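PDB 3TR4: inorganic pyrophosphatase from Coxiella burnetii, which probably hydrolyses inorganic pyrophosphate to two phosphate ions with the help of divalent metal ions, working as a homohexamer. Local coordinates for residues K12-F17 / E158-A163; G93-E98 / H138-Y143. All blocks are in the same frame, centred on the assembly; numbering follows the deposited sequence.

Interaction 1 of 2, residues K12-F17 / E158-A163; sequences KGIDDF and EDKEAA
A type I beta turn from Gly13 to Asp16, leading into strand 16-23, meets the first turn of the C-terminal helix 160-175 through a salt bridge between Asp15 and Lys160. Lys160 NZ stands 2.8 Å from Asp15 OD2 and donates to it from above the carboxylate, 58° out of its plane, and the two side chains cross at about a right angle. The lysine chain runs extended from CB to CE, with CG anti to the backbone N (chi1 -176°), and bends only at its last torsion (chi4 61°), which swings the ammonium group onto the turn. A second acceptor, the carbonyl of Ala91 in strand 86-99, also binds NZ, so this charge is held by two oxygens.

The turn itself closes through Asp16 N to Gly13 O, while Lys12 N and Gly13 N both donate to Asp16 O, a classic beta bulge. On the helix side, Asp159 is the N-cap: its OD1 accepts from Ala162 N at 3.0 Å.

Ile14 adds van der Waals packing beside the ion pair. It passes Lys160 in the opposite direction, its CG2 3.6 Å from NZ, and its CD1 reaches Ala163, 3.9 Å from its O and, in an apolar contact, 4.4 Å from its CB. Lys164 and Phe167 of the same helix also touch Ile14.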
loop_
_atom_site.group_PDB
_atom_site.type_symbol
_atom_site.label_atom_id
_atom_site.label_comp_id
_atom_site.label_asym_id
_atom_site.label_seq_id
_atom_site.Cartn_x
_atom_site.Cartn_y
_atom_site.Cartn_z
ATOM N N LYS B 12 -18.842 29.254 1.727
ATOM C CA LYS B 12 -18.951 30.697 1.516
ATOM C C LYS B 12 -19.184 31.094 0.059
ATOM O O LYS B 12 -19.959 32.008 -0.221
ATOM C CB LYS B 12 -17.718 31.414 2.077
ATOM C CG LYS B 12 -17.590 31.298 3.590
ATOM C CD LYS B 12 -16.325 31.954 4.118
ATOM C CE LYS B 12 -16.308 31.930 5.639
ATOM N NZ LYS B 12 -15.064 32.511 6.210
ATOM N N GLY B 13 -18.514 30.414 -0.867
ATOM C CA GLY B 13 -18.630 30.755 -2.272
ATOM C C GLY B 13 -17.652 29.994 -3.146
ATOM O O GLY B 13 -16.984 29.073 -2.682
ATOM N N ILE B 14 -17.562 30.395 -4.409
ATOM C CA ILE B 14 -16.794 29.655 -5.408
ATOM C C ILE B 14 -15.295 29.608 -5.100
ATOM O O ILE B 14 -14.577 28.747 -5.613
ATOM C CB ILE B 14 -17.020 30.231 -6.824
ATOM C CG1 ILE B 14 -16.665 29.194 -7.893
ATOM C CG2 ILE B 14 -16.241 31.527 -7.007
ATOM C CD1 ILE B 14 -17.497 27.920 -7.812
ATOM N N ASP B 15 -14.828 30.528 -4.258
ATOM C CA ASP B 15 -13.418 30.577 -3.877
ATOM C C ASP B 15 -13.164 29.929 -2.523
ATOM O O ASP B 15 -12.033 29.900 -2.041
ATOM C CB ASP B 15 -12.916 32.020 -3.841
ATOM C CG ASP B 15 -12.707 32.598 -5.224
ATOM O OD1 ASP B 15 -13.487 33.487 -5.621
ATOM O OD2 ASP B 15 -11.761 32.160 -5.914
ATOM N N ASP B 16 -14.221 29.413 -1.906
ATOM C CA ASP B 16 -14.099 28.800 -0.594
ATOM C C ASP B 16 -15.367 28.043 -0.238
ATOM O O ASP B 16 -16.207 28.542 0.514
ATOM C CB ASP B 16 -13.806 29.862 0.467
ATOM C CG ASP B 16 -13.736 29.285 1.866
ATOM O OD1 ASP B 16 -13.580 28.051 1.997
ATOM O OD2 ASP B 16 -13.835 30.066 2.835
ATOM N N PHE B 17 -15.504 26.840 -0.782
ATOM C CA PHE B 17 -16.675 26.029 -0.493
ATOM C C PHE B 17 -16.302 24.653 0.047
ATOM O O PHE B 17 -15.144 24.240 -0.016
ATOM C CB PHE B 17 -17.614 25.945 -1.707
ATOM C CG PHE B 17 -17.006 25.300 -2.928
ATOM C CD1 PHE B 17 -16.269 26.050 -3.834
ATOM C CD2 PHE B 17 -17.214 23.956 -3.195
ATOM C CE1 PHE B 17 -15.729 25.464 -4.967
ATOM C CE2 PHE B 17 -16.680 23.363 -4.328
ATOM C CZ PHE B 17 -15.937 24.116 -5.214
ATOM N N GLU B 158 -15.044 24.348 -19.178
ATOM C CA GLU B 158 -15.439 25.752 -19.119
ATOM C C GLU B 158 -14.726 26.440 -17.958
ATOM O O GLU B 158 -14.136 25.777 -17.106
ATOM C CB GLU B 158 -16.955 25.892 -18.968
ATOM C CG GLU B 158 -17.764 25.262 -20.090
ATOM C CD GLU B 158 -17.704 26.055 -21.383
ATOM O OE1 GLU B 158 -18.764 26.544 -21.829
ATOM O OE2 GLU B 158 -16.601 26.183 -21.957
ATOM N N ASP B 159 -14.801 27.764 -17.919
ATOM C CA ASP B 159 -13.993 28.550 -16.989
ATOM C C ASP B 159 -14.608 28.725 -15.600
ATOM O O ASP B 159 -15.717 28.256 -15.323
ATOM C CB ASP B 159 -13.649 29.915 -17.599
ATOM C CG ASP B 159 -14.883 30.747 -17.918
ATOM O OD1 ASP B 159 -15.898 30.625 -17.196
ATOM O OD2 ASP B 159 -14.836 31.529 -18.890
ATOM N N LYS B 160 -13.866 29.411 -14.735
ATOM C CA LYS B 160 -14.266 29.627 -13.348
ATOM C C LYS B 160 -15.636 30.292 -13.232
ATOM O O LYS B 160 -16.427 29.947 -12.357
ATOM C CB LYS B 160 -13.201 30.459 -12.628
ATOM C CG LYS B 160 -13.432 30.682 -11.139
ATOM C CD LYS B 160 -12.296 31.528 -10.566
ATOM C CE LYS B 160 -12.619 32.057 -9.179
ATOM N NZ LYS B 160 -12.851 30.952 -8.211
ATOM N N GLU B 161 -15.915 31.244 -14.118
ATOM C CA GLU B 161 -17.213 31.912 -14.127
ATOM C C GLU B 161 -18.347 30.924 -14.394
ATOM O O GLU B 161 -19.413 31.014 -13.785
ATOM C CB GLU B 161 -17.240 33.042 -15.160
ATOM C CG GLU B 161 -18.602 33.705 -15.303
ATOM C CD GLU B 161 -19.132 34.237 -13.984
ATOM O OE1 GLU B 161 -18.327 34.766 -13.187
ATOM O OE2 GLU B 161 -20.353 34.118 -13.742
ATOM N N ALA B 162 -18.115 29.983 -15.304
ATOM C CA ALA B 162 -19.096 28.937 -15.572
ATOM C C ALA B 162 -19.291 28.062 -14.338
ATOM O O ALA B 162 -20.415 27.678 -14.012
ATOM C CB ALA B 162 -18.676 28.091 -16.762
ATOM N N ALA B 163 -18.197 27.752 -13.648
ATOM C CA ALA B 163 -18.279 26.920 -12.452
ATOM C C ALA B 163 -19.115 27.621 -11.389
ATOM O O ALA B 163 -19.938 26.998 -10.712
ATOM C CB ALA B 163 -16.883 26.604 -11.920
#

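Interaction 2 of 2, residues G93-E98 / H138-Y143; sequences GIMKME and HFFERY
Two selenomethionines, Met95 and Met97, converge on Phe140 in a pair of Met-aromatic contacts that join strand 86-99 of the central beta sheet to helix 130-142. Over the short segments the strand and helix axes run nearly parallel, 9° apart with a closest approach of 10.2 Å, and this gap is bridged by side chains.

Packing is tight around the phenylalanine. Met95 SE lies 4.9 Å from the ring centroid, an oblique approach, and its CE comes to 3.7 Å from Phe140 CG. The Met95 chain starts extended, CG anti to the backbone N, and turns at its last bond (chi3 72°), which carries the methyl to the root of the ring. Met97 crosses Phe140 at about a right angle; its SE is also oblique, 5.2 Å from the centroid, and its CE packs 3.7 Å from Phe140 CB. Its chi1 of 103° lies away from any staggered position, a sign of strain. On the helix side, Phe139 CD1 sits over the centre of one face of the Phe140 ring, and Tyr143 OH lies at the ring edge in plane.

The contact is looser toward Glu141, which is partly exposed and adds little to the interface. Its carboxylate turns instead to strand 152-159, where OE1 accepts from Val154 N. The side chain of Tyr143, also partly exposed and a predicted substrate-binding residue, comes nearest the strand with CE2, 4.9 Å from Met97 CE. Back in the buried part, Phe140 O has no polar partner in the model and is flanked by the methyl Met97 CE at a short 3.1 Å.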
loop_
_atom_site.group_PDB
_atom_site.type_symbol
_atom_site.label_atom_id
_atom_site.label_comp_id
_atom_site.label_asym_id
_atom_site.label_seq_id
_atom_site.Cartn_x
_atom_site.Cartn_y
_atom_site.Cartn_z
ATOM N N GLY B 93 -12.528 25.734 -12.617
ATOM C CA GLY B 93 -13.341 25.607 -13.807
ATOM C C GLY B 93 -14.325 24.470 -13.655
ATOM O O GLY B 93 -14.554 23.976 -12.551
ATOM N N ILE B 94 -14.911 24.053 -14.768
ATOM C CA ILE B 94 -15.908 22.995 -14.733
ATOM C C ILE B 94 -15.794 22.102 -15.962
ATOM O O ILE B 94 -15.556 22.579 -17.070
ATOM C CB ILE B 94 -17.333 23.578 -14.596
ATOM C CG1 ILE B 94 -18.381 22.463 -14.558
ATOM C CG2 ILE B 94 -17.618 24.580 -15.711
ATOM C CD1 ILE B 94 -19.770 22.957 -14.198
HETATM N N MSE B 95 -15.935 20.799 -15.752
HETATM C CA MSE B 95 -15.944 19.851 -16.851
HETATM C C MSE B 95 -17.384 19.564 -17.260
HETATM O O MSE B 95 -18.154 18.992 -16.492
HETATM C CB MSE B 95 -15.246 18.555 -16.435
HETATM C CG MSE B 95 -14.992 17.595 -17.581
HETATM SE SE MSE B 95 -14.388 15.859 -16.949
HETATM C CE MSE B 95 -16.084 15.227 -16.211
ATOM N N LYS B 96 -17.744 19.973 -18.471
ATOM C CA LYS B 96 -19.091 19.761 -18.975
ATOM C C LYS B 96 -19.226 18.343 -19.510
ATOM O O LYS B 96 -18.404 17.893 -20.309
ATOM C CB LYS B 96 -19.407 20.771 -20.079
ATOM C CG LYS B 96 -19.435 22.217 -19.610
ATOM C CD LYS B 96 -20.647 22.494 -18.733
ATOM C CE LYS B 96 -20.754 23.974 -18.391
ATOM N NZ LYS B 96 -22.010 24.294 -17.657
HETATM N N MSE B 97 -20.256 17.633 -19.066
HETATM C CA MSE B 97 -20.462 16.265 -19.521
HETATM C C MSE B 97 -21.909 15.839 -19.343
HETATM O O MSE B 97 -22.648 16.425 -18.552
HETATM C CB MSE B 97 -19.516 15.297 -18.791
HETATM C CG MSE B 97 -20.156 14.473 -17.676
HETATM SE SE MSE B 97 -18.946 13.131 -16.885
HETATM C CE MSE B 97 -18.567 12.062 -18.467
ATOM N N GLU B 98 -22.313 14.824 -20.095
ATOM C CA GLU B 98 -23.632 14.237 -19.905
ATOM C C GLU B 98 -23.508 12.730 -19.774
ATOM O O GLU B 98 -22.592 12.119 -20.331
ATOM C CB GLU B 98 -24.580 14.611 -21.047
ATOM C CG GLU B 98 -24.276 13.954 -22.380
ATOM C CD GLU B 98 -25.367 14.205 -23.408
ATOM O OE1 GLU B 98 -26.542 13.884 -23.129
ATOM O OE2 GLU B 98 -25.051 14.732 -24.495
ATOM N N HIS B 138 -10.558 11.937 -20.467
ATOM C CA HIS B 138 -10.514 10.574 -20.977
ATOM C C HIS B 138 -11.135 9.602 -19.980
ATOM O O HIS B 138 -11.952 8.758 -20.352
ATOM C CB HIS B 138 -9.073 10.165 -21.280
ATOM C CG HIS B 138 -8.936 8.760 -21.772
ATOM N ND1 HIS B 138 -8.419 7.747 -20.993
ATOM C CD2 HIS B 138 -9.255 8.196 -22.961
ATOM C CE1 HIS B 138 -8.418 6.620 -21.683
ATOM N NE2 HIS B 138 -8.922 6.865 -22.880
ATOM N N PHE B 139 -10.750 9.725 -18.712
ATOM C CA PHE B 139 -11.308 8.868 -17.671
ATOM C C PHE B 139 -12.835 8.915 -17.626
ATOM O O PHE B 139 -13.493 7.879 -17.601
ATOM C CB PHE B 139 -10.746 9.220 -16.290
ATOM C CG PHE B 139 -11.375 8.431 -15.168
ATOM C CD1 PHE B 139 -12.457 8.940 -14.469
ATOM C CD2 PHE B 139 -10.896 7.175 -14.828
ATOM C CE1 PHE B 139 -13.046 8.217 -13.444
ATOM C CE2 PHE B 139 -11.478 6.445 -13.804
ATOM C CZ PHE B 139 -12.558 6.967 -13.110
ATOM N N PHE B 140 -13.404 10.113 -17.610
ATOM C CA PHE B 140 -14.852 10.220 -17.470
ATOM C C PHE B 140 -15.610 9.824 -18.733
ATOM O O PHE B 140 -16.791 9.487 -18.678
ATOM C CB PHE B 140 -15.260 11.596 -16.943
ATOM C CG PHE B 140 -15.001 11.758 -15.477
ATOM C CD1 PHE B 140 -15.840 11.160 -14.547
ATOM C CD2 PHE B 140 -13.902 12.465 -15.025
ATOM C CE1 PHE B 140 -15.598 11.285 -13.192
ATOM C CE2 PHE B 140 -13.654 12.596 -13.667
ATOM C CZ PHE B 140 -14.504 12.006 -12.752
ATOM N N GLU B 141 -14.917 9.833 -19.863
ATOM C CA GLU B 141 -15.503 9.355 -21.103
ATOM C C GLU B 141 -15.528 7.830 -21.163
ATOM O O GLU B 141 -16.387 7.245 -21.818
ATOM C CB GLU B 141 -14.731 9.901 -22.305
ATOM C CG GLU B 141 -14.794 11.407 -22.444
ATOM C CD GLU B 141 -14.973 11.847 -23.881
ATOM O OE1 GLU B 141 -16.137 11.932 -24.334
ATOM O OE2 GLU B 141 -13.953 12.104 -24.555
ATOM N N ARG B 142 -14.589 7.188 -20.473
ATOM C CA ARG B 142 -14.389 5.751 -20.643
ATOM C C ARG B 142 -14.735 4.891 -19.425
ATOM O O ARG B 142 -14.835 3.671 -19.542
ATOM C CB ARG B 142 -12.948 5.463 -21.078
ATOM C CG ARG B 142 -12.570 6.034 -22.434
ATOM C CD ARG B 142 -13.580 5.636 -23.500
ATOM N NE ARG B 142 -12.956 5.462 -24.809
ATOM C CZ ARG B 142 -12.470 6.454 -25.548
ATOM N NH1 ARG B 142 -12.522 7.704 -25.106
ATOM N NH2 ARG B 142 -11.921 6.196 -26.728
ATOM N N TYR B 143 -14.920 5.513 -18.265
ATOM C CA TYR B 143 -15.042 4.743 -17.029
ATOM C C TYR B 143 -16.343 3.938 -16.887
ATOM O O TYR B 143 -16.444 3.073 -16.019
ATOM C CB TYR B 143 -14.785 5.614 -15.791
ATOM C CG TYR B 143 -15.934 6.493 -15.347
ATOM C CD1 TYR B 143 -16.267 6.591 -14.001
ATOM C CD2 TYR B 143 -16.668 7.240 -16.260
ATOM C CE1 TYR B 143 -17.304 7.394 -13.576
ATOM C CE2 TYR B 143 -17.717 8.051 -15.839
ATOM C CZ TYR B 143 -18.026 8.123 -14.496
ATOM O OH TYR B 143 -19.061 8.921 -14.061
#

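Overall arrangement
Both contacts use strand 86-99. Interaction 2 builds on it directly, whereas in interaction 1 Ile14 makes a backbone hydrogen bond to its Ala91. The centres of the two interactions are 18 Å apart, yet they touch. Where strand 152-159 pairs with strand 86-99, Glu158 N is 2.8 Å from Ile94 O, a probable hydrogen bond; where the following helix starts against that strand, Ala163 CB packs 3.6 Å from Gly93 O. Along the chain, interaction 2 is nested inside the loop closed by interaction 1. Among the manganese ligands Asp67, Asp72 and Asp104, the Met97 side chain is about 4 Å from that of Asp104, and the Ala163 side chain about 11 Å from that of Asp72. Met97 lies about 8 Å from the ion.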